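Local coordinates for protein glycerol dehydratase (Clostridium butyricum, PDB 1R9D) that probably catalyses the B12-independent dehydration of glycerol, as a glycyl radical enzyme related to pyruvate formate lyase, at residues A226-A230 with L242-A246; Q476-E480 with P575-K579; F333-Y339 with Y764-S770. All coordinates share one frame; numbering follows the deposited sequence.

Overall arrangement
Following the chain from its N terminus, interaction 1 comes first and closes a short loop of eleven residues, joining the end of helix 197-230 to helix 236-252 as an antiparallel hairpin. The chain then enters 333-339, the first half of interaction 3, whose partner 764-770 is separated from it by 424 residues. Inside that long loop interaction 2 is nested, fastening the turn before helix 484-516 to the start of helix 575-583. Interactions 1 and 2 lie on opposite sides of the chain's centre, their own centres about 74 Å apart. Interaction 3 lies deeper, with its centre about 11 Å from that of the chain, and places the predicted glycine radical region beside bound glycerol.

Interaction 1: residues A226-A230 with L242-A246; sequences AKEIA and LNEIA
The amide oxygen OD1 of Asn243 accepts a hydrogen bond from Lys227 NZ at 2.8 Å, bridging the last turn of helix 197-230 and the middle of helix 236-252. The ammonium sits above the carbonyl plane, 52° out of it, and the lysine chain runs roughly perpendicular to the asparagine. Lys227 bends at chi2 (-70°), which carries its chain over the methyl of Ala246, with Lys227 CG 3.5 Å from Ala246 CB, before the extended remainder reaches Asn243.

Beneath this polar bridge the contact is apolar. Ala226 CB meets Ala246 CB at 3.7 Å and also rests against the carbonyl oxygen of Leu242, while Ala230 CB faces Leu242 CB at 3.6 Å. Leu242 CD1 continues past Ala230 to Ile229, whose CG2 branch it touches at 3.4 Å, a close contact for two methyl carbons; Ile229 also packs on Ile66 from a loop. With alanine methyls at the crossing, the axes of the two short segments approach to 8.1 Å at 163°, so the helices run nearly antiparallel as a helical hairpin. Thr233 in the connection touches Leu242 and is hydrogen-bonded through OG1 to Ile229 O.

The chemistry is thus divided: alanine methyls and Leu242 form a close, largely buried seam, and along its more exposed margin a single lysine-amide bond ties the helices together, using the lysine's aliphatic part to cover Ala246.

Interaction 2: residues Q476-E480 with P575-K579; sequences QNFEE and PSELK
The first turn of helix 575-583 packs against the short 3-10 turn 478-480, in the loop that joins helix 453-461 to helix 484-516. Pro575 at the start of the helix lies over one face of the Phe478 ring in a CH-pi contact, its CB 3.8 Å from the ring centroid and only 6° off the normal. Phe478 turns its CG away from the backbone N (chi1 -175°), which sends the ring across the helix start, where Leu578 CD2 and Lys579 CB meet its edge. Ile461 and Phe568 from neighbouring helices also touch this ring.

On the more open side, Lys579 extends fully and its NZ forms a salt bridge with Glu479 OE2 at 3.1 Å, approaching on the syn side but 33° out of the carboxylate plane; the bond to OE1 is weak. Glu479 is bent at chi2, passing its CG within 3.1 Å of Ser576 OG.

Two waters complete the joint. One accepts from both Phe478 N and Lys579 NZ; the other donates to Glu479 O and is bonded to Ser576 OG at 2.6 Å. An apolar ring contact is therefore flanked by an ion pair and by two water bridges, and it is the waters that bond Phe478 N and Glu479 O.

Interaction 3: residues F333-Y339 with Y764-S770; sequences FGGYPMY and YSAQFIS
Tyr764 reaches across to the 333-339 loop and donates a hydrogen bond from its hydroxyl to Gly334 O, with OH to O 2.8 Å, in the carbonyl plane and on a lone pair. Its first torsion (chi1 71°) places CG between the backbone N and the carbonyl carbon, and the ring reaches the loop from there. Tyr339 meets one face of this ring edge-on: its CE2 lies 3.4 Å from Tyr764 CD2, offset towards the rim, in a T-shaped pair with planes at 65°. Pro337 contributes twice, its CB packing 3.7 Å from Tyr764 CE1 and also lying over a face of the Tyr339 ring, so that the proline packs beside the pair and touches both rings.

At the other end of the contact Ser770 adopts the same kind of first torsion (chi1 73°), which turns OG back to donate to Gln767 O at 2.7 Å; that carbonyl also accepts from Ser770 N. The Ser770 CB meets the Tyr336 ring obliquely, while Tyr336 OH is held by Ala108 O. Gly335, at a positive phi, brings its CA within 3.5 Å of Ser770 OG. A water links the two segments here, donating to Gly335 O and Ser770 OG and accepting from Gln767 N.

Tyr339 also comes within about 3 Å (nearest atoms) of bound glycerol, and Tyr764 directly follows Gly763, the predicted radical site. The arrangement is consistent with a glycyl radical loop held beside the buried substrate site, as in pyruvate formate lyase-like enzymes.

Interaction 1: residues A226-A230 with L242-A246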
loop_
_atom_site.group_PDB
_atom_site.type_symbol
_atom_site.label_atom_id
_atom_site.label_comp_id
_atom_site.label_asym_id
_atom_site.label_seq_id
_atom_site.Cartn_x
_atom_site.Cartn_y
_atom_site.Cartn_z
ATOM N N ALA A 226 -39.559 3.202 -13.592
ATOM C CA ALA A 226 -40.923 3.237 -13.071
ATOM C C ALA A 226 -41.899 3.921 -14.032
ATOM O O ALA A 226 -42.920 3.338 -14.400
ATOM C CB ALA A 226 -40.945 3.940 -11.716
ATOM N N LYS A 227 -41.590 5.157 -14.421
ATOM C CA LYS A 227 -42.439 5.914 -15.348
ATOM C C LYS A 227 -42.648 5.136 -16.640
ATOM O O LYS A 227 -43.752 5.086 -17.183
ATOM C CB LYS A 227 -41.797 7.264 -15.678
ATOM C CG LYS A 227 -42.030 8.351 -14.645
ATOM C CD LYS A 227 -43.486 8.802 -14.633
ATOM C CE LYS A 227 -43.696 9.961 -13.666
ATOM N NZ LYS A 227 -45.116 10.408 -13.601
ATOM N N GLU A 228 -41.568 4.539 -17.126
ATOM C CA GLU A 228 -41.574 3.747 -18.347
ATOM C C GLU A 228 -42.582 2.599 -18.263
ATOM O O GLU A 228 -43.295 2.309 -19.229
ATOM C CB GLU A 228 -40.158 3.217 -18.583
ATOM C CG GLU A 228 -40.004 2.169 -19.665
ATOM C CD GLU A 228 -38.559 1.711 -19.803
ATOM O OE1 GLU A 228 -38.308 0.710 -20.510
ATOM O OE2 GLU A 228 -37.671 2.361 -19.205
ATOM N N ILE A 229 -42.636 1.946 -17.108
ATOM C CA ILE A 229 -43.563 0.841 -16.901
ATOM C C ILE A 229 -44.980 1.382 -16.721
ATOM O O ILE A 229 -45.940 0.817 -17.250
ATOM C CB ILE A 229 -43.174 0.012 -15.651
ATOM C CG1 ILE A 229 -41.822 -0.670 -15.880
ATOM C CG2 ILE A 229 -44.239 -1.031 -15.362
ATOM C CD1 ILE A 229 -41.314 -1.457 -14.675
ATOM N N ALA A 230 -45.099 2.482 -15.983
ATOM C CA ALA A 230 -46.392 3.110 -15.723
ATOM C C ALA A 230 -47.099 3.496 -17.017
ATOM O O ALA A 230 -48.302 3.278 -17.167
ATOM C CB ALA A 230 -46.205 4.345 -14.850
ATOM N N LEU A 242 -46.966 2.988 -9.717
ATOM C CA LEU A 242 -45.702 3.132 -10.429
ATOM C C LEU A 242 -45.287 4.591 -10.580
ATOM O O LEU A 242 -44.097 4.907 -10.559
ATOM C CB LEU A 242 -45.798 2.464 -11.798
ATOM C CG LEU A 242 -45.858 0.939 -11.725
ATOM C CD1 LEU A 242 -46.360 0.364 -13.034
ATOM C CD2 LEU A 242 -44.475 0.405 -11.385
ATOM N N ASN A 243 -46.264 5.482 -10.736
ATOM C CA ASN A 243 -45.959 6.902 -10.863
ATOM C C ASN A 243 -45.509 7.466 -9.525
ATOM O O ASN A 243 -44.705 8.397 -9.472
ATOM C CB ASN A 243 -47.175 7.688 -11.364
ATOM C CG ASN A 243 -47.290 7.673 -12.873
ATOM O OD1 ASN A 243 -46.306 7.896 -13.581
ATOM N ND2 ASN A 243 -48.492 7.419 -13.376
ATOM N N GLU A 244 -46.036 6.905 -8.443
ATOM C CA GLU A 244 -45.660 7.366 -7.115
ATOM C C GLU A 244 -44.242 6.889 -6.805
ATOM O O GLU A 244 -43.475 7.583 -6.140
ATOM C CB GLU A 244 -46.639 6.842 -6.061
ATOM C CG GLU A 244 -46.294 7.282 -4.644
ATOM C CD GLU A 244 -46.366 8.789 -4.455
ATOM O OE1 GLU A 244 -46.335 9.529 -5.464
ATOM O OE2 GLU A 244 -46.443 9.239 -3.291
ATOM N N ILE A 245 -43.902 5.702 -7.298
ATOM C CA ILE A 245 -42.570 5.143 -7.098
ATOM C C ILE A 245 -41.567 6.025 -7.836
ATOM O O ILE A 245 -40.514 6.371 -7.304
ATOM C CB ILE A 245 -42.485 3.695 -7.651
ATOM C CG1 ILE A 245 -43.342 2.763 -6.790
ATOM C CG2 ILE A 245 -41.042 3.223 -7.682
ATOM C CD1 ILE A 245 -43.432 1.349 -7.323
ATOM N N ALA A 246 -41.903 6.394 -9.067
ATOM C CA ALA A 246 -41.024 7.245 -9.856
ATOM C C ALA A 246 -40.789 8.561 -9.126
ATOM O O ALA A 246 -39.680 9.097 -9.136
ATOM C CB ALA A 246 -41.636 7.506 -11.226
#

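Interaction 2: residues Q476-E480 with P575-K579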
loop_
_atom_site.group_PDB
_atom_site.type_symbol
_atom_site.label_atom_id
_atom_site.label_comp_id
_atom_site.label_asym_id
_atom_site.label_seq_id
_atom_site.Cartn_x
_atom_site.Cartn_y
_atom_site.Cartn_z
ATOM N N GLN A 476 3.184 -33.279 26.484
ATOM C CA GLN A 476 3.381 -34.505 27.254
ATOM C C GLN A 476 2.503 -35.670 26.790
ATOM O O GLN A 476 1.304 -35.504 26.556
ATOM C CB GLN A 476 3.118 -34.219 28.732
ATOM C CG GLN A 476 3.014 -35.454 29.605
ATOM C CD GLN A 476 2.751 -35.109 31.052
ATOM O OE1 GLN A 476 1.912 -34.261 31.357
ATOM N NE2 GLN A 476 3.461 -35.775 31.959
ATOM N N ASN A 477 3.107 -36.848 26.655
ATOM C CA ASN A 477 2.374 -38.042 26.241
ATOM C C ASN A 477 1.259 -38.316 27.244
ATOM O O ASN A 477 1.499 -38.375 28.451
ATOM C CB ASN A 477 3.307 -39.253 26.181
ATOM C CG ASN A 477 4.405 -39.095 25.148
ATOM O OD1 ASN A 477 4.133 -38.912 23.961
ATOM N ND2 ASN A 477 5.656 -39.166 25.595
ATOM N N PHE A 478 0.043 -38.483 26.737
ATOM C CA PHE A 478 -1.118 -38.745 27.582
ATOM C C PHE A 478 -0.910 -39.978 28.469
ATOM O O PHE A 478 -1.329 -39.995 29.625
ATOM C CB PHE A 478 -2.358 -38.951 26.708
ATOM C CG PHE A 478 -3.629 -39.120 27.487
ATOM C CD1 PHE A 478 -4.593 -40.032 27.074
ATOM C CD2 PHE A 478 -3.874 -38.356 28.624
ATOM C CE1 PHE A 478 -5.785 -40.182 27.780
ATOM C CE2 PHE A 478 -5.063 -38.496 29.339
ATOM C CZ PHE A 478 -6.020 -39.411 28.916
ATOM N N GLU A 479 -0.263 -41.003 27.919
ATOM C CA GLU A 479 -0.008 -42.244 28.653
ATOM C C GLU A 479 0.816 -42.037 29.914
ATOM O O GLU A 479 0.721 -42.820 30.858
ATOM C CB GLU A 479 0.716 -43.263 27.762
ATOM C CG GLU A 479 -0.034 -43.648 26.500
ATOM C CD GLU A 479 0.335 -42.783 25.309
ATOM O OE1 GLU A 479 0.321 -41.537 25.439
ATOM O OE2 GLU A 479 0.631 -43.355 24.238
ATOM N N GLU A 480 1.621 -40.981 29.932
ATOM C CA GLU A 480 2.481 -40.694 31.072
ATOM C C GLU A 480 1.897 -39.727 32.094
ATOM O O GLU A 480 2.519 -39.467 33.127
ATOM C CB GLU A 480 3.818 -40.142 30.575
ATOM C CG GLU A 480 4.623 -41.122 29.743
ATOM C CD GLU A 480 5.767 -40.451 29.013
ATOM O OE1 GLU A 480 6.484 -39.645 29.645
ATOM O OE2 GLU A 480 5.953 -40.733 27.810
ATOM N N PRO A 575 -4.811 -43.962 30.995
ATOM C CA PRO A 575 -4.743 -43.010 29.886
ATOM C C PRO A 575 -4.511 -43.755 28.573
ATOM O O PRO A 575 -5.115 -43.434 27.547
ATOM C CB PRO A 575 -3.564 -42.124 30.274
ATOM C CG PRO A 575 -3.667 -42.088 31.768
ATOM C CD PRO A 575 -3.933 -43.543 32.102
ATOM N N SER A 576 -3.641 -44.762 28.620
ATOM C CA SER A 576 -3.322 -45.563 27.442
ATOM C C SER A 576 -4.556 -46.253 26.877
ATOM O O SER A 576 -4.755 -46.283 25.664
ATOM C CB SER A 576 -2.268 -46.623 27.781
ATOM O OG SER A 576 -1.055 -46.022 28.198
ATOM N N GLU A 577 -5.378 -46.813 27.758
ATOM C CA GLU A 577 -6.590 -47.511 27.340
ATOM C C GLU A 577 -7.578 -46.566 26.665
ATOM O O GLU A 577 -8.172 -46.904 25.643
ATOM C CB GLU A 577 -7.254 -48.185 28.545
ATOM C CG GLU A 577 -6.389 -49.255 29.198
ATOM C CD GLU A 577 -7.062 -49.928 30.386
ATOM O OE1 GLU A 577 -7.394 -49.233 31.372
ATOM O OE2 GLU A 577 -7.255 -51.160 30.335
ATOM N N LEU A 578 -7.754 -45.379 27.239
ATOM C CA LEU A 578 -8.672 -44.403 26.666
ATOM C C LEU A 578 -8.165 -43.953 25.299
ATOM O O LEU A 578 -8.925 -43.899 24.336
ATOM C CB LEU A 578 -8.814 -43.190 27.589
ATOM C CG LEU A 578 -9.773 -42.101 27.098
ATOM C CD1 LEU A 578 -11.175 -42.683 26.961
ATOM C CD2 LEU A 578 -9.770 -40.926 28.068
ATOM N N LYS A 579 -6.877 -43.643 25.216
ATOM C CA LYS A 579 -6.294 -43.197 23.956
ATOM C C LYS A 579 -6.530 -44.220 22.848
ATOM O O LYS A 579 -6.936 -43.864 21.741
ATOM C CB LYS A 579 -4.794 -42.944 24.123
ATOM C CG LYS A 579 -4.082 -42.511 22.846
ATOM C CD LYS A 579 -2.624 -42.161 23.121
ATOM C CE LYS A 579 -1.883 -41.818 21.839
ATOM N NZ LYS A 579 -0.485 -41.371 22.097
HETATM O O HOH W 1 -0.408 -38.730 23.705
HETATM O O HOH W 2 -1.350 -45.039 30.624
#

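Interaction 3: residues F333-Y339 with Y764-S770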
loop_
_atom_site.group_PDB
_atom_site.type_symbol
_atom_site.label_atom_id
_atom_site.label_comp_id
_atom_site.label_asym_id
_atom_site.label_seq_id
_atom_site.Cartn_x
_atom_site.Cartn_y
_atom_site.Cartn_z
ATOM N N PHE A 333 -22.327 -22.293 6.029
ATOM C CA PHE A 333 -23.466 -21.383 5.960
ATOM C C PHE A 333 -24.587 -21.976 5.102
ATOM O O PHE A 333 -24.844 -21.501 3.996
ATOM C CB PHE A 333 -23.028 -20.042 5.355
ATOM C CG PHE A 333 -21.736 -19.492 5.925
ATOM C CD1 PHE A 333 -20.537 -19.636 5.235
ATOM C CD2 PHE A 333 -21.726 -18.823 7.146
ATOM C CE1 PHE A 333 -19.345 -19.117 5.748
ATOM C CE2 PHE A 333 -20.538 -18.301 7.673
ATOM C CZ PHE A 333 -19.348 -18.447 6.973
ATOM N N GLY A 334 -25.272 -22.994 5.615
ATOM C CA GLY A 334 -26.328 -23.618 4.833
ATOM C C GLY A 334 -27.684 -22.942 4.820
ATOM O O GLY A 334 -28.071 -22.280 5.780
ATOM N N GLY A 335 -28.411 -23.105 3.711
ATOM C CA GLY A 335 -29.744 -22.531 3.601
ATOM C C GLY A 335 -29.890 -21.147 2.984
ATOM O O GLY A 335 -30.791 -20.399 3.370
ATOM N N TYR A 336 -29.021 -20.804 2.033
ATOM C CA TYR A 336 -29.070 -19.497 1.365
ATOM C C TYR A 336 -29.134 -18.330 2.355
ATOM O O TYR A 336 -29.881 -17.378 2.135
ATOM C CB TYR A 336 -30.312 -19.401 0.477
ATOM C CG TYR A 336 -30.445 -20.443 -0.610
ATOM C CD1 TYR A 336 -31.633 -21.161 -0.755
ATOM C CD2 TYR A 336 -29.427 -20.658 -1.539
ATOM C CE1 TYR A 336 -31.809 -22.067 -1.802
ATOM C CE2 TYR A 336 -29.596 -21.567 -2.594
ATOM C CZ TYR A 336 -30.791 -22.262 -2.716
ATOM O OH TYR A 336 -30.982 -23.149 -3.760
ATOM N N PRO A 337 -28.344 -18.372 3.443
ATOM C CA PRO A 337 -28.365 -17.295 4.441
ATOM C C PRO A 337 -27.575 -16.015 4.151
ATOM O O PRO A 337 -26.472 -16.066 3.612
ATOM C CB PRO A 337 -27.836 -17.995 5.687
ATOM C CG PRO A 337 -26.757 -18.854 5.105
ATOM C CD PRO A 337 -27.430 -19.450 3.867
ATOM N N MET A 338 -28.154 -14.875 4.530
ATOM C CA MET A 338 -27.504 -13.572 4.378
ATOM C C MET A 338 -27.264 -12.964 5.759
ATOM O O MET A 338 -26.508 -12.000 5.898
ATOM C CB MET A 338 -28.353 -12.612 3.537
ATOM C CG MET A 338 -28.381 -12.958 2.048
ATOM S SD MET A 338 -26.757 -13.277 1.345
ATOM C CE MET A 338 -25.945 -11.674 1.542
ATOM N N TYR A 339 -27.926 -13.526 6.767
ATOM C CA TYR A 339 -27.785 -13.075 8.159
ATOM C C TYR A 339 -27.993 -11.578 8.407
ATOM O O TYR A 339 -27.201 -10.946 9.106
ATOM C CB TYR A 339 -26.402 -13.463 8.693
ATOM C CG TYR A 339 -26.014 -14.907 8.465
ATOM C CD1 TYR A 339 -25.292 -15.286 7.333
ATOM C CD2 TYR A 339 -26.373 -15.899 9.381
ATOM C CE1 TYR A 339 -24.934 -16.612 7.118
ATOM C CE2 TYR A 339 -26.022 -17.231 9.173
ATOM C CZ TYR A 339 -25.304 -17.582 8.045
ATOM O OH TYR A 339 -24.959 -18.899 7.837
ATOM N N TYR A 764 -30.137 -17.946 12.973
ATOM C CA TYR A 764 -30.867 -17.596 11.760
ATOM C C TYR A 764 -31.854 -18.699 11.435
ATOM O O TYR A 764 -31.682 -19.843 11.860
ATOM C CB TYR A 764 -29.909 -17.418 10.574
ATOM C CG TYR A 764 -29.273 -18.695 10.038
ATOM C CD1 TYR A 764 -29.675 -19.242 8.810
ATOM C CD2 TYR A 764 -28.238 -19.324 10.723
ATOM C CE1 TYR A 764 -29.044 -20.377 8.285
ATOM C CE2 TYR A 764 -27.607 -20.458 10.209
ATOM C CZ TYR A 764 -28.011 -20.976 8.987
ATOM O OH TYR A 764 -27.352 -22.068 8.466
ATOM N N SER A 765 -32.886 -18.346 10.679
ATOM C CA SER A 765 -33.893 -19.309 10.266
ATOM C C SER A 765 -33.663 -19.611 8.791
ATOM O O SER A 765 -32.973 -18.860 8.097
ATOM C CB SER A 765 -35.294 -18.740 10.488
ATOM O OG SER A 765 -35.557 -18.568 11.875
ATOM N N ALA A 766 -34.221 -20.716 8.309
ATOM C CA ALA A 766 -34.042 -21.077 6.913
ATOM C C ALA A 766 -35.201 -21.894 6.387
ATOM O O ALA A 766 -35.980 -22.457 7.154
ATOM C CB ALA A 766 -32.750 -21.869 6.739
ATOM N N GLN A 767 -35.309 -21.933 5.064
ATOM C CA GLN A 767 -36.331 -22.725 4.403
ATOM C C GLN A 767 -35.805 -24.144 4.576
ATOM O O GLN A 767 -34.773 -24.512 4.004
ATOM C CB GLN A 767 -36.400 -22.347 2.921
ATOM C CG GLN A 767 -37.274 -23.248 2.069
ATOM C CD GLN A 767 -37.251 -22.840 0.605
ATOM O OE1 GLN A 767 -36.203 -22.467 0.073
ATOM N NE2 GLN A 767 -38.403 -22.919 -0.057
ATOM N N PHE A 768 -36.502 -24.929 5.389
ATOM C CA PHE A 768 -36.085 -26.291 5.679
ATOM C C PHE A 768 -35.625 -27.118 4.475
ATOM O O PHE A 768 -34.576 -27.762 4.531
ATOM C CB PHE A 768 -37.210 -27.029 6.413
ATOM C CG PHE A 768 -36.809 -28.376 6.938
ATOM C CD1 PHE A 768 -35.938 -28.486 8.020
ATOM C CD2 PHE A 768 -37.284 -29.540 6.339
ATOM C CE1 PHE A 768 -35.547 -29.737 8.498
ATOM C CE2 PHE A 768 -36.899 -30.793 6.809
ATOM C CZ PHE A 768 -36.029 -30.892 7.891
ATOM N N ILE A 769 -36.392 -27.098 3.385
ATOM C CA ILE A 769 -36.030 -27.892 2.213
ATOM C C ILE A 769 -34.806 -27.403 1.442
ATOM O O ILE A 769 -34.362 -28.067 0.504
ATOM C CB ILE A 769 -37.222 -28.032 1.217
ATOM C CG1 ILE A 769 -37.594 -26.669 0.633
ATOM C CG2 ILE A 769 -38.417 -28.655 1.927
ATOM C CD1 ILE A 769 -38.630 -26.748 -0.484
ATOM N N SER A 770 -34.254 -26.254 1.825
ATOM C CA SER A 770 -33.071 -25.732 1.140
ATOM C C SER A 770 -31.802 -26.220 1.832
ATOM O O SER A 770 -30.699 -26.072 1.306
ATOM C CB SER A 770 -33.081 -24.196 1.118
ATOM O OG SER A 770 -32.791 -23.649 2.399
HETATM O O HOH W 3 -33.554 -20.637 3.185
#